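Local coordinates for protein acetyltransferase, GNAT family (Streptococcus pneumoniae, PDB 2ATR) that is of unknown specific function but, as a member of the GNAT family, probably transfers an acetyl group from acetyl-CoA to an amine-bearing substrate, at residues Val53-Arg58 / Val69-Leu75; Val10-Leu16 / Glu32-Leu38. All blocks are in the same frame, centred on the assembly; numbering follows the deposited sequence.

Contact 1 (Val53-Arg58 / Val69-Leu75)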
loop_
_atom_site.group_PDB
_atom_site.type_symbol
_atom_site.label_atom_id
_atom_site.label_comp_id
_atom_site.label_asym_id
_atom_site.label_seq_id
_atom_site.Cartn_x
_atom_site.Cartn_y
_atom_site.Cartn_z
ATOM N N VAL A 53 12.344 10.271 -3.347
ATOM C CA VAL A 53 11.317 9.196 -3.024
ATOM C C VAL A 53 10.044 9.872 -2.471
ATOM O O VAL A 53 10.082 10.537 -1.435
ATOM C CB VAL A 53 11.873 8.146 -2.039
ATOM C CG1 VAL A 53 10.791 7.039 -1.661
ATOM C CG2 VAL A 53 13.145 7.497 -2.610
ATOM N N VAL A 54 8.962 9.827 -3.230
ATOM C CA VAL A 54 7.743 10.577 -2.868
ATOM C C VAL A 54 6.529 9.646 -2.542
ATOM O O VAL A 54 5.504 10.106 -2.101
ATOM C CB VAL A 54 7.423 11.797 -3.845
ATOM C CG1 VAL A 54 8.704 12.668 -4.031
ATOM C CG2 VAL A 54 6.844 11.414 -5.253
ATOM N N GLY A 55 6.675 8.342 -2.752
ATOM C CA GLY A 55 5.509 7.438 -2.615
ATOM C C GLY A 55 6.004 6.035 -2.514
ATOM O O GLY A 55 7.127 5.749 -2.959
ATOM N N LEU A 56 5.204 5.166 -1.871
ATOM C CA LEU A 56 5.541 3.765 -1.709
ATOM C C LEU A 56 4.236 2.931 -1.735
ATOM O O LEU A 56 3.192 3.399 -1.285
ATOM C CB LEU A 56 6.332 3.541 -0.390
ATOM C CG LEU A 56 6.621 2.140 0.178
ATOM C CD1 LEU A 56 7.902 2.131 1.049
ATOM C CD2 LEU A 56 5.380 1.623 0.997
ATOM N N ILE A 57 4.310 1.738 -2.296
ATOM C CA ILE A 57 3.243 0.707 -2.094
ATOM C C ILE A 57 3.946 -0.554 -1.651
ATOM O O ILE A 57 5.049 -0.838 -2.111
ATOM C CB ILE A 57 2.291 0.493 -3.313
ATOM C CG1 ILE A 57 1.106 -0.511 -2.973
ATOM C CG2 ILE A 57 3.113 0.010 -4.540
ATOM C CD1 ILE A 57 -0.003 -0.515 -4.099
ATOM N N ARG A 58 3.351 -1.267 -0.697
ATOM C CA ARG A 58 3.905 -2.488 -0.186
ATOM C C ARG A 58 2.780 -3.536 -0.040
ATOM O O ARG A 58 1.764 -3.347 0.660
ATOM C CB ARG A 58 4.569 -2.256 1.178
ATOM C CG ARG A 58 5.315 -3.406 1.725
ATOM C CD ARG A 58 6.207 -2.988 2.894
ATOM N NE ARG A 58 5.477 -2.780 4.154
ATOM C CZ ARG A 58 5.112 -3.723 5.016
ATOM N NH1 ARG A 58 5.262 -5.033 4.763
ATOM N NH2 ARG A 58 4.534 -3.359 6.143
ATOM N N VAL A 69 -2.920 -5.139 0.352
ATOM C CA VAL A 69 -2.259 -3.851 0.082
ATOM C C VAL A 69 -1.955 -3.314 1.475
ATOM O O VAL A 69 -2.847 -2.815 2.179
ATOM C CB VAL A 69 -3.135 -2.801 -0.724
ATOM C CG1 VAL A 69 -2.348 -1.440 -0.828
ATOM C CG2 VAL A 69 -3.447 -3.281 -2.150
ATOM N N GLN A 70 -0.723 -3.523 1.924
ATOM C CA GLN A 70 -0.371 -3.224 3.316
ATOM C C GLN A 70 -0.047 -1.732 3.543
ATOM O O GLN A 70 -0.631 -1.093 4.437
ATOM C CB GLN A 70 0.753 -4.144 3.752
ATOM C CG GLN A 70 1.329 -3.883 5.159
ATOM C CD GLN A 70 0.253 -3.913 6.258
ATOM O OE1 GLN A 70 -0.763 -4.581 6.127
ATOM N NE2 GLN A 70 0.462 -3.145 7.308
ATOM N N ASP A 71 0.836 -1.155 2.732
ATOM C CA ASP A 71 1.141 0.302 2.824
ATOM C C ASP A 71 0.893 0.912 1.475
ATOM O O ASP A 71 1.295 0.336 0.436
ATOM C CB ASP A 71 2.616 0.613 3.225
ATOM C CG ASP A 71 3.029 0.013 4.557
ATOM O OD1 ASP A 71 2.218 -0.030 5.517
ATOM O OD2 ASP A 71 4.206 -0.395 4.659
ATOM N N LEU A 72 0.186 2.027 1.455
ATOM C CA LEU A 72 0.125 2.891 0.291
ATOM C C LEU A 72 0.323 4.341 0.753
ATOM O O LEU A 72 -0.542 4.913 1.452
ATOM C CB LEU A 72 -1.201 2.767 -0.449
ATOM C CG LEU A 72 -1.387 3.606 -1.722
ATOM C CD1 LEU A 72 -0.291 3.270 -2.761
ATOM C CD2 LEU A 72 -2.777 3.410 -2.346
ATOM N N ILE A 73 1.448 4.926 0.375
ATOM C CA ILE A 73 1.808 6.252 0.891
ATOM C C ILE A 73 2.213 7.113 -0.271
ATOM O O ILE A 73 3.020 6.681 -1.094
ATOM C CB ILE A 73 2.996 6.204 1.897
ATOM C CG1 ILE A 73 2.642 5.349 3.105
ATOM C CG2 ILE A 73 3.378 7.622 2.354
ATOM C CD1 ILE A 73 3.795 5.027 3.986
ATOM N N VAL A 74 1.607 8.293 -0.374
ATOM C CA VAL A 74 2.148 9.386 -1.171
ATOM C C VAL A 74 2.361 10.595 -0.207
ATOM O O VAL A 74 1.538 10.843 0.709
ATOM C CB VAL A 74 1.239 9.783 -2.328
ATOM C CG1 VAL A 74 1.904 10.896 -3.180
ATOM C CG2 VAL A 74 0.942 8.599 -3.223
ATOM N N LEU A 75 3.487 11.294 -0.361
ATOM C CA LEU A 75 3.650 12.591 0.359
ATOM C C LEU A 75 2.458 13.471 0.115
ATOM O O LEU A 75 2.056 13.685 -1.055
ATOM C CB LEU A 75 4.927 13.337 -0.037
ATOM C CG LEU A 75 6.216 12.652 0.358
ATOM C CD1 LEU A 75 7.448 13.386 -0.297
ATOM C CD2 LEU A 75 6.364 12.532 1.918
HETATM O O HOH W 1 3.059 -1.366 7.771
#

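Contact 2 (Val10-Leu16 / Glu32-Leu38)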
loop_
_atom_site.group_PDB
_atom_site.type_symbol
_atom_site.label_atom_id
_atom_site.label_comp_id
_atom_site.label_asym_id
_atom_site.label_seq_id
_atom_site.Cartn_x
_atom_site.Cartn_y
_atom_site.Cartn_z
ATOM N N VAL A 10 14.649 -2.843 -0.125
ATOM C CA VAL A 10 14.293 -1.529 0.384
ATOM C C VAL A 10 14.746 -1.472 1.818
ATOM O O VAL A 10 14.290 -2.266 2.660
ATOM C CB VAL A 10 12.784 -1.208 0.305
ATOM C CG1 VAL A 10 12.504 0.275 0.719
ATOM C CG2 VAL A 10 12.277 -1.445 -1.063
ATOM N N LYS A 11 15.666 -0.541 2.062
ATOM C CA LYS A 11 16.183 -0.235 3.396
ATOM C C LYS A 11 15.325 0.871 3.998
ATOM O O LYS A 11 14.901 1.780 3.300
ATOM C CB LYS A 11 17.664 0.202 3.318
ATOM C CG LYS A 11 18.693 -0.967 3.221
ATOM C CD LYS A 11 20.171 -0.448 3.178
ATOM C CE LYS A 11 20.421 0.496 1.979
ATOM N NZ LYS A 11 21.508 1.508 2.198
ATOM N N LEU A 12 15.063 0.776 5.299
ATOM C CA LEU A 12 14.156 1.698 5.975
ATOM C C LEU A 12 14.584 3.184 5.880
ATOM O O LEU A 12 13.744 4.067 5.633
ATOM C CB LEU A 12 13.950 1.235 7.421
ATOM C CG LEU A 12 13.185 2.074 8.452
ATOM C CD1 LEU A 12 11.822 2.526 7.969
ATOM C CD2 LEU A 12 13.036 1.239 9.699
ATOM N N GLU A 13 15.884 3.450 6.017
ATOM C CA GLU A 13 16.430 4.829 5.881
ATOM C C GLU A 13 15.925 5.551 4.658
ATOM O O GLU A 13 15.594 6.754 4.737
ATOM C CB GLU A 13 17.956 4.838 5.817
ATOM C CG GLU A 13 18.636 3.980 6.879
ATOM C CD GLU A 13 19.021 2.623 6.332
ATOM O OE1 GLU A 13 19.603 2.581 5.211
ATOM O OE2 GLU A 13 18.744 1.605 7.015
ATOM N N ASP A 14 15.840 4.830 3.534
ATOM C CA ASP A 14 15.421 5.453 2.266
ATOM C C ASP A 14 13.914 5.746 2.221
ATOM O O ASP A 14 13.455 6.550 1.402
ATOM C CB ASP A 14 15.860 4.608 1.054
ATOM C CG ASP A 14 17.377 4.211 1.109
ATOM O OD1 ASP A 14 18.223 5.059 1.518
ATOM O OD2 ASP A 14 17.712 3.036 0.773
ATOM N N VAL A 15 13.133 5.108 3.092
ATOM C CA VAL A 15 11.673 5.325 3.058
ATOM C C VAL A 15 11.058 5.853 4.358
ATOM O O VAL A 15 9.867 6.147 4.395
ATOM C CB VAL A 15 10.918 4.067 2.644
ATOM C CG1 VAL A 15 11.264 3.725 1.166
ATOM C CG2 VAL A 15 11.247 2.918 3.613
ATOM N N LEU A 16 11.871 5.978 5.397
ATOM C CA LEU A 16 11.354 6.365 6.724
ATOM C C LEU A 16 10.655 7.698 6.683
ATOM O O LEU A 16 9.631 7.879 7.342
ATOM C CB LEU A 16 12.456 6.365 7.778
ATOM C CG LEU A 16 12.027 6.544 9.248
ATOM C CD1 LEU A 16 11.099 5.441 9.722
ATOM C CD2 LEU A 16 13.265 6.625 10.129
ATOM N N GLU A 32 10.949 -0.691 15.150
ATOM C CA GLU A 32 10.294 -1.220 13.984
ATOM C C GLU A 32 10.339 -2.763 13.719
ATOM O O GLU A 32 11.357 -3.400 13.394
ATOM C CB GLU A 32 10.604 -0.417 12.723
ATOM C CG GLU A 32 9.972 0.933 12.740
ATOM C CD GLU A 32 10.891 1.974 13.433
ATOM O OE1 GLU A 32 11.973 1.595 13.985
ATOM O OE2 GLU A 32 10.537 3.163 13.404
HETATM N N MSE A 33 9.172 -3.332 13.942
HETATM C CA MSE A 33 8.647 -4.332 13.018
HETATM C C MSE A 33 8.919 -3.994 11.540
HETATM O O MSE A 33 9.157 -4.887 10.731
HETATM C CB MSE A 33 7.144 -4.424 13.305
HETATM C CG MSE A 33 6.857 -4.985 14.736
HETATM SE SE MSE A 33 7.557 -6.666 15.008
HETATM C CE MSE A 33 9.097 -6.283 15.855
ATOM N N LEU A 34 8.880 -2.704 11.210
ATOM C CA LEU A 34 8.896 -2.245 9.826
ATOM C C LEU A 34 10.196 -2.595 9.084
ATOM O O LEU A 34 10.157 -3.109 7.953
ATOM C CB LEU A 34 8.553 -0.748 9.748
ATOM C CG LEU A 34 8.562 -0.042 8.400
ATOM C CD1 LEU A 34 7.656 -0.760 7.383
ATOM C CD2 LEU A 34 8.121 1.403 8.634
ATOM N N GLU A 35 11.333 -2.389 9.746
ATOM C CA GLU A 35 12.630 -2.829 9.204
ATOM C C GLU A 35 12.600 -4.304 8.801
ATOM O O GLU A 35 12.934 -4.673 7.683
ATOM C CB GLU A 35 13.723 -2.594 10.251
ATOM C CG GLU A 35 15.073 -2.308 9.664
ATOM C CD GLU A 35 16.019 -1.705 10.709
ATOM O OE1 GLU A 35 15.984 -2.164 11.886
ATOM O OE2 GLU A 35 16.777 -0.771 10.345
ATOM N N GLN A 36 12.130 -5.143 9.715
ATOM C CA GLN A 36 11.930 -6.548 9.440
ATOM C C GLN A 36 10.869 -6.799 8.360
ATOM O O GLN A 36 11.088 -7.615 7.481
ATOM C CB GLN A 36 11.599 -7.310 10.741
ATOM C CG GLN A 36 12.706 -7.272 11.816
ATOM C CD GLN A 36 13.973 -7.952 11.344
ATOM O OE1 GLN A 36 14.925 -7.291 10.939
ATOM N NE2 GLN A 36 13.992 -9.285 11.383
ATOM N N ALA A 37 9.731 -6.087 8.422
ATOM C CA ALA A 37 8.641 -6.258 7.429
ATOM C C ALA A 37 9.101 -6.083 5.972
ATOM O O ALA A 37 8.727 -6.871 5.095
ATOM C CB ALA A 37 7.481 -5.312 7.718
ATOM N N LEU A 38 9.884 -5.025 5.729
ATOM C CA LEU A 38 10.370 -4.659 4.410
ATOM C C LEU A 38 11.090 -5.797 3.688
ATOM O O LEU A 38 11.101 -5.832 2.459
ATOM C CB LEU A 38 11.260 -3.402 4.484
ATOM C CG LEU A 38 10.581 -2.090 4.846
ATOM C CD1 LEU A 38 11.635 -1.003 5.159
ATOM C CD2 LEU A 38 9.679 -1.632 3.699
#

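Contact 1 (Val53-Arg58 / Val69-Leu75)
Arg58 and Asp71 form a salt bridge between neighbouring antiparallel strands of the central GNAT sheet, 2.7 Å from Arg58 NE to Asp71 OD2. The two side chains run side by side, but their flat ends are turned 65° apart, and NE reaches OD2 from above the carboxylate plane. A bend at chi3 (77°) in the otherwise extended arginine chain turns NE to OD2. Asp71 OD2 also bonds to Tyr19 OH and Arg58 NH1 to Ser41 OG, so both charged groups are tied to structure beyond the hairpin. At the guanidinium edge, one water accepts from Arg58 NH2 and Gln70 NE2 while donating to Asp71 OD1. Gln70 CG lies over one guanidinium face near its rim, 3.4 Å from Arg58 NH2.

The backbone under this cluster forms a classic beta bulge: Gln70 and Asp71 both face Arg58, and Arg58 O accepts from Gln70 N at 2.8 Å and, over a longer distance, from Asp71 N. Regular pairing then resumes, with Leu56 and Ile73 exchanging two backbone bonds and Leu75 N closing the series on Val54 O. At Gly55, the absence of a side chain accompanies a close approach of its CA to Ile73 O, 3.0 Å.

The apolar side chains divide between the two faces of the sheet. Leu56 and Ile73 share the face of the salt bridge, covered by helix 12-20, and Leu56 CD2 rests 3.7 Å from Asp71 CB. Ile57 and Leu72 lie on the other face against helix 83-92. There Leu72 CD1 sits 3.8 Å from Ile57 CB, while Ile57 CD1 extends onward to Val69 CG1, 4.1 Å away.

Contact 2 (Val10-Leu16 / Glu32-Leu38)
Leu12 points across to helix 33-38 and splits its isobutyl fork over two successive residues. Its CD1 meets Leu34 CD2 at 3.9 Å, whereas CD2 lies against the aliphatic base of Glu35, 3.9 Å from Glu35 CB. Both neighbours cross the leucine at roughly a right angle, so Leu12 brings its methyls to them, meeting a methyl of Leu34 and the CB and CG methylenes of Glu35. Leu12 reaches this far because chi1 of 173° sets CG opposite the backbone N, aimed at helix 33-38.

One turn on from Leu34, Leu38 packs against the backbone end of Leu12: its CD1 lies 3.8 Å from Leu12 CA and 4.2 Å from Val15 CG2, and its CB packs on Val10 O. The two short helices, inclined at 114° with axes 10.8 Å apart, belong to the N-terminal part of the GNAT fold, between the first and second strands of the sheet. Beneath them, Val10 and Leu38 reach Ile44 of strand 43-49, and Val15 touches Leu46.

At the solvent-exposed margin the chemistry turns acidic. The carboxylates of Glu13 and Glu35 approach to 4.5 Å between their OE2 atoms, a mild repulsion that Lys11, in a long salt bridge to Glu13 OE1, may partly offset.

Overall arrangement
Contact 1 lies near the middle of the chain, its centre about 5 Å from that of the chain, and joins adjacent strands of the sheet; contact 2, whose centre is about 14 Å from the chain centre, joins two helices laid over one face of that sheet. The inner contact combines backbone hydrogen bonds with a charged pair and a bridging water, whereas the outer one depends on leucine and valine packing and has acidic groups at its exposed margin. They meet directly: Leu56 CD1 touches Val15 CG1 at 3.7 Å, and Arg58 CD packs on Leu38 CD2. Tyr19 of helix 12-20 links them further, bonding to Asp71 while touching Leu34 and Leu38.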